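Local coordinates for hypothetical conserved protein (Geobacillus kaustophilus, PDB 2QYH) that is of unknown function but may be a magnesium-dependent phosphatase of the haloacid dehalogenase-like kind, at residues D[48-53]-D[60-65]; D[97-102]-D[156-161]. One frame throughout, in Å; residues are numbered along the deposited sequence.

Contact 1: residues D[48-53]-D[60-65]; sequences FMFEHV and DSFVSF
F50 reaches from the turn before helix 51-57 onto strand 62-64 and drives the edge of its ring at the face of F62. Its chi1 of 68° sets CG between the backbone N and the carbonyl carbon, which carries the ring toward the strand. The pair is edge-to-face: the centroids of the F50 and F62 rings are 5.4 Å apart and their planes stand at 80°. The leading atom is CZ of F50, which comes within 3.9 Å of CD2 of F62. One position along the rim, CE2 of F50 lies 4.1 Å from CB of S64, so a single ring edge bridges two residues on the same side of the strand, while the CB of V63, between them, points away. The hydroxyl of S64 takes no part in this apolar touch; S64 OG, in plane at the edge of the F62 ring, is hydrogen-bonded to Y69 O. F50 occupies the N-cap position of helix 51-57.

The contact is closest around these three buried residues and thins toward the helix side, where E51 and H52 are partly exposed and face the second subunit, H52 stacking on H52 of that subunit. F50 also packs on I41 and T43 and makes a cation-pi contact with R54. The contact thus closes the beta-alpha-beta unit of strand 38-42, helix 51-57 and strand 62-64, with strand 69-72 flanking F62.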
loop_
_atom_site.group_PDB
_atom_site.type_symbol
_atom_site.label_atom_id
_atom_site.label_comp_id
_atom_site.label_asym_id
_atom_site.label_seq_id
_atom_site.Cartn_x
_atom_site.Cartn_y
_atom_site.Cartn_z
ATOM N N PHE D 48 5.254 3.403 -6.322
ATOM C CA PHE D 48 3.859 3.137 -6.000
ATOM C C PHE D 48 3.541 1.686 -5.676
ATOM O O PHE D 48 2.423 1.373 -5.272
ATOM C CB PHE D 48 2.933 3.611 -7.131
ATOM C CG PHE D 48 3.109 2.871 -8.429
ATOM C CD1 PHE D 48 3.942 3.369 -9.427
ATOM C CD2 PHE D 48 2.438 1.670 -8.656
ATOM C CE1 PHE D 48 4.105 2.681 -10.636
ATOM C CE2 PHE D 48 2.595 0.973 -9.862
ATOM C CZ PHE D 48 3.429 1.479 -10.851
HETATM N N MSE D 49 4.512 0.797 -5.842
HETATM C CA MSE D 49 4.289 -0.616 -5.563
HETATM C C MSE D 49 4.661 -1.024 -4.146
HETATM O O MSE D 49 4.564 -2.201 -3.793
HETATM C CB MSE D 49 5.059 -1.483 -6.558
HETATM C CG MSE D 49 4.341 -1.696 -7.877
HETATM SE SE MSE D 49 5.442 -2.602 -9.188
HETATM C CE MSE D 49 5.699 -4.307 -8.302
ATOM N N PHE D 50 5.099 -0.064 -3.335
ATOM C CA PHE D 50 5.458 -0.374 -1.953
ATOM C C PHE D 50 5.352 0.844 -1.043
ATOM O O PHE D 50 6.100 0.995 -0.073
ATOM C CB PHE D 50 6.863 -1.009 -1.874
ATOM C CG PHE D 50 7.996 -0.077 -2.221
ATOM C CD1 PHE D 50 8.772 0.499 -1.214
ATOM C CD2 PHE D 50 8.332 0.170 -3.554
ATOM C CE1 PHE D 50 9.872 1.302 -1.524
ATOM C CE2 PHE D 50 9.433 0.974 -3.881
ATOM C CZ PHE D 50 10.208 1.541 -2.858
ATOM N N GLU D 51 4.394 1.706 -1.366
ATOM C CA GLU D 51 4.158 2.908 -0.586
ATOM C C GLU D 51 3.505 2.557 0.753
ATOM O O GLU D 51 3.778 3.197 1.767
ATOM C CB GLU D 51 3.255 3.857 -1.360
ATOM C CG GLU D 51 3.126 5.224 -0.741
ATOM C CD GLU D 51 2.132 6.086 -1.482
ATOM O OE1 GLU D 51 2.181 6.120 -2.733
ATOM O OE2 GLU D 51 1.303 6.734 -0.813
ATOM N N HIS D 52 2.640 1.547 0.756
ATOM C CA HIS D 52 1.978 1.146 1.988
ATOM C C HIS D 52 3.024 0.710 3.024
ATOM O O HIS D 52 2.960 1.108 4.194
ATOM C CB HIS D 52 0.985 0.006 1.728
ATOM C CG HIS D 52 0.220 -0.417 2.947
ATOM N ND1 HIS D 52 -0.601 0.438 3.651
ATOM C CD2 HIS D 52 0.170 -1.606 3.601
ATOM C CE1 HIS D 52 -1.122 -0.200 4.680
ATOM N NE2 HIS D 52 -0.671 -1.441 4.676
ATOM N N VAL D 53 3.982 -0.108 2.587
ATOM C CA VAL D 53 5.041 -0.577 3.473
ATOM C C VAL D 53 5.824 0.619 4.014
ATOM O O VAL D 53 6.158 0.667 5.199
ATOM C CB VAL D 53 6.043 -1.479 2.735
ATOM C CG1 VAL D 53 6.830 -2.290 3.735
ATOM C CG2 VAL D 53 5.314 -2.375 1.750
ATOM N N ASP D 60 11.023 6.964 4.205
ATOM C CA ASP D 60 10.838 7.848 3.062
ATOM C C ASP D 60 12.117 8.019 2.233
ATOM O O ASP D 60 12.284 9.007 1.521
ATOM C CB ASP D 60 10.304 9.204 3.531
ATOM C CG ASP D 60 11.292 9.952 4.399
ATOM O OD1 ASP D 60 12.310 9.343 4.816
ATOM O OD2 ASP D 60 11.049 11.150 4.670
ATOM N N SER D 61 13.019 7.049 2.342
ATOM C CA SER D 61 14.261 7.046 1.574
ATOM C C SER D 61 14.318 5.686 0.913
ATOM O O SER D 61 13.990 4.683 1.541
ATOM C CB SER D 61 15.470 7.218 2.478
ATOM O OG SER D 61 15.437 8.479 3.101
ATOM N N PHE D 62 14.729 5.638 -0.348
ATOM C CA PHE D 62 14.788 4.362 -1.034
ATOM C C PHE D 62 15.431 4.397 -2.408
ATOM O O PHE D 62 15.620 5.453 -3.007
ATOM C CB PHE D 62 13.375 3.788 -1.175
ATOM C CG PHE D 62 12.388 4.728 -1.847
ATOM C CD1 PHE D 62 11.554 5.549 -1.086
ATOM C CD2 PHE D 62 12.297 4.791 -3.238
ATOM C CE1 PHE D 62 10.639 6.417 -1.700
ATOM C CE2 PHE D 62 11.383 5.659 -3.863
ATOM C CZ PHE D 62 10.553 6.473 -3.089
ATOM N N VAL D 63 15.774 3.205 -2.877
ATOM C CA VAL D 63 16.343 2.989 -4.190
ATOM C C VAL D 63 15.281 2.117 -4.847
ATOM O O VAL D 63 15.099 0.960 -4.459
ATOM C CB VAL D 63 17.655 2.176 -4.137
ATOM C CG1 VAL D 63 18.075 1.780 -5.558
ATOM C CG2 VAL D 63 18.756 2.982 -3.481
ATOM N N SER D 64 14.558 2.675 -5.813
ATOM C CA SER D 64 13.522 1.918 -6.509
ATOM C C SER D 64 13.896 1.743 -7.980
ATOM O O SER D 64 14.901 2.281 -8.437
ATOM C CB SER D 64 12.179 2.634 -6.396
ATOM O OG SER D 64 12.193 3.869 -7.091
ATOM N N PHE D 65 13.086 0.981 -8.711
ATOM C CA PHE D 65 13.325 0.723 -10.132
ATOM C C PHE D 65 14.754 0.248 -10.397
ATOM O O PHE D 65 15.414 0.741 -11.311
ATOM C CB PHE D 65 13.061 1.987 -10.966
ATOM C CG PHE D 65 11.600 2.308 -11.173
ATOM C CD1 PHE D 65 10.731 1.368 -11.727
ATOM C CD2 PHE D 65 11.110 3.578 -10.882
ATOM C CE1 PHE D 65 9.391 1.691 -11.997
ATOM C CE2 PHE D 65 9.776 3.909 -11.148
ATOM C CZ PHE D 65 8.915 2.961 -11.709
#

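Contact 2: residues D[97-102]-D[156-161]; sequences NGHPLV and EPYVRN
The phenol oxygen of Y158 is gripped by two side chains from the turn that follows helix 84-96. ND1 of H99 lies 2.6 Å from OH of Y158, with either group able to be the donor, and the oxygen sits in the plane of the imidazole at its edge. The two rings meet obliquely, neither stacked nor edge-to-face. N97 gives the second bond: its ND2 donates to OH of Y158 over 3.2 Å, almost straight at 169°, with the oxygen in the amide plane. The N97 and Y158 side chains approach from opposite directions. Y158 carries its CG opposite the carbonyl carbon (chi1 -60°), which sends the ring off helix 156-161 toward the turn; N97 and H99 share this conformation and converge on the hydroxyl. The backbone O of N97 lies over the centre of one imidazole face, and NE2 of H99 is hydrogen-bonded to OE2 of E154, so both ring nitrogens have partners.

G98, with positive phi, is the C-prime residue of a Schellman motif that ends helix 84-96 and leads the chain into strand 101-104. The Y158 side chain packs on L90 and A94 of that helix and on L148 of strand 145-148, placing helix 156-161 beside helix 84-96 over the antiparallel sheet.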
loop_
_atom_site.group_PDB
_atom_site.type_symbol
_atom_site.label_atom_id
_atom_site.label_comp_id
_atom_site.label_asym_id
_atom_site.label_seq_id
_atom_site.Cartn_x
_atom_site.Cartn_y
_atom_site.Cartn_z
ATOM N N ASN D 97 5.412 -7.514 -33.515
ATOM C CA ASN D 97 5.288 -8.933 -33.191
ATOM C C ASN D 97 4.115 -9.236 -32.260
ATOM O O ASN D 97 3.972 -10.359 -31.786
ATOM C CB ASN D 97 6.583 -9.447 -32.561
ATOM C CG ASN D 97 7.757 -9.365 -33.508
ATOM O OD1 ASN D 97 7.654 -9.760 -34.667
ATOM N ND2 ASN D 97 8.886 -8.859 -33.018
ATOM N N GLY D 98 3.281 -8.231 -32.009
ATOM C CA GLY D 98 2.135 -8.416 -31.136
ATOM C C GLY D 98 2.508 -8.508 -29.665
ATOM O O GLY D 98 1.735 -8.999 -28.842
ATOM N N HIS D 99 3.707 -8.043 -29.337
ATOM C CA HIS D 99 4.156 -8.026 -27.954
ATOM C C HIS D 99 3.919 -6.635 -27.375
ATOM O O HIS D 99 4.442 -5.641 -27.880
ATOM C CB HIS D 99 5.626 -8.382 -27.878
ATOM C CG HIS D 99 5.930 -9.739 -28.427
ATOM N ND1 HIS D 99 6.921 -9.963 -29.359
ATOM C CD2 HIS D 99 5.373 -10.949 -28.177
ATOM C CE1 HIS D 99 6.965 -11.250 -29.656
ATOM N NE2 HIS D 99 6.037 -11.871 -28.953
ATOM N N PRO D 100 3.107 -6.544 -26.312
ATOM C CA PRO D 100 2.851 -5.228 -25.722
ATOM C C PRO D 100 3.879 -4.908 -24.647
ATOM O O PRO D 100 4.670 -5.771 -24.235
ATOM C CB PRO D 100 1.457 -5.390 -25.140
ATOM C CG PRO D 100 1.522 -6.797 -24.594
ATOM C CD PRO D 100 2.250 -7.577 -25.699
ATOM N N LEU D 101 3.865 -3.655 -24.209
ATOM C CA LEU D 101 4.753 -3.199 -23.151
ATOM C C LEU D 101 3.936 -2.422 -22.147
ATOM O O LEU D 101 2.799 -2.037 -22.414
ATOM C CB LEU D 101 5.840 -2.266 -23.679
ATOM C CG LEU D 101 6.942 -2.784 -24.589
ATOM C CD1 LEU D 101 6.357 -3.264 -25.906
ATOM C CD2 LEU D 101 7.922 -1.654 -24.825
ATOM N N VAL D 102 4.523 -2.205 -20.980
ATOM C CA VAL D 102 3.882 -1.414 -19.948
ATOM C C VAL D 102 4.949 -0.414 -19.544
ATOM O O VAL D 102 6.088 -0.795 -19.272
ATOM C CB VAL D 102 3.440 -2.273 -18.740
ATOM C CG1 VAL D 102 3.173 -1.386 -17.529
ATOM C CG2 VAL D 102 2.164 -3.039 -19.099
ATOM N N GLU D 156 15.196 -13.210 -27.710
ATOM C CA GLU D 156 16.477 -13.092 -28.422
ATOM C C GLU D 156 16.648 -11.806 -29.249
ATOM O O GLU D 156 17.585 -11.038 -29.025
ATOM C CB GLU D 156 16.696 -14.315 -29.323
ATOM C CG GLU D 156 17.893 -14.199 -30.268
ATOM C CD GLU D 156 19.225 -14.174 -29.540
ATOM O OE1 GLU D 156 19.389 -13.342 -28.625
ATOM O OE2 GLU D 156 20.112 -14.982 -29.889
ATOM N N PRO D 157 15.746 -11.560 -30.218
ATOM C CA PRO D 157 15.834 -10.357 -31.058
ATOM C C PRO D 157 15.952 -9.067 -30.251
ATOM O O PRO D 157 16.890 -8.295 -30.440
ATOM C CB PRO D 157 14.541 -10.410 -31.868
ATOM C CG PRO D 157 14.298 -11.881 -31.999
ATOM C CD PRO D 157 14.583 -12.380 -30.607
ATOM N N TYR D 158 14.992 -8.843 -29.357
ATOM C CA TYR D 158 14.966 -7.652 -28.507
ATOM C C TYR D 158 16.281 -7.491 -27.758
ATOM O O TYR D 158 16.881 -6.415 -27.755
ATOM C CB TYR D 158 13.817 -7.756 -27.505
ATOM C CG TYR D 158 12.459 -7.863 -28.151
ATOM C CD1 TYR D 158 11.950 -6.816 -28.914
ATOM C CD2 TYR D 158 11.683 -9.013 -28.003
ATOM C CE1 TYR D 158 10.698 -6.908 -29.517
ATOM C CE2 TYR D 158 10.428 -9.117 -28.603
ATOM C CZ TYR D 158 9.946 -8.060 -29.358
ATOM O OH TYR D 158 8.711 -8.149 -29.952
ATOM N N VAL D 159 16.715 -8.573 -27.119
ATOM C CA VAL D 159 17.964 -8.584 -26.376
ATOM C C VAL D 159 19.095 -8.125 -27.290
ATOM O O VAL D 159 19.897 -7.265 -26.923
ATOM C CB VAL D 159 18.293 -10.015 -25.863
ATOM C CG1 VAL D 159 19.667 -10.039 -25.203
ATOM C CG2 VAL D 159 17.224 -10.482 -24.881
ATOM N N ARG D 160 19.129 -8.707 -28.490
ATOM C CA ARG D 160 20.136 -8.435 -29.514
ATOM C C ARG D 160 20.055 -7.048 -30.155
ATOM O O ARG D 160 21.079 -6.392 -30.350
ATOM C CB ARG D 160 20.023 -9.482 -30.621
ATOM C CG ARG D 160 21.341 -10.010 -31.151
ATOM C CD ARG D 160 21.867 -11.126 -30.267
ATOM N NE ARG D 160 22.478 -10.632 -29.039
ATOM C CZ ARG D 160 22.703 -11.382 -27.964
ATOM N NH1 ARG D 160 22.358 -12.664 -27.960
ATOM N NH2 ARG D 160 23.285 -10.852 -26.899
ATOM N N ASN D 161 18.847 -6.604 -30.491
ATOM C CA ASN D 161 18.678 -5.308 -31.140
ATOM C C ASN D 161 18.708 -4.112 -30.208
ATOM O O ASN D 161 18.791 -2.973 -30.667
ATOM C CB ASN D 161 17.369 -5.265 -31.934
ATOM C CG ASN D 161 17.292 -6.347 -32.995
ATOM O OD1 ASN D 161 18.296 -6.699 -33.618
ATOM N ND2 ASN D 161 16.090 -6.870 -33.214
#

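In the fold
Each contact turns on an aromatic side chain, but beside different sheets. Contact 1 belongs to the eight-stranded mixed sheet of the HAD-like core, its centre about 8 Å from the centre of the chain, and is wholly apolar. Contact 2 lies about 22 Å from that centre, beside the separate antiparallel sheet, probably the cap domain as in Cof-type HAD proteins, and is polar at its heart though two of its three touching residues are buried. The centres of contact 1 and contact 2 are about 28 Å apart, and the two share no element. Strand 101-104 nevertheless links the two regions: it continues from contact 2, and its M104 packs on M49 and F65 of contact 1.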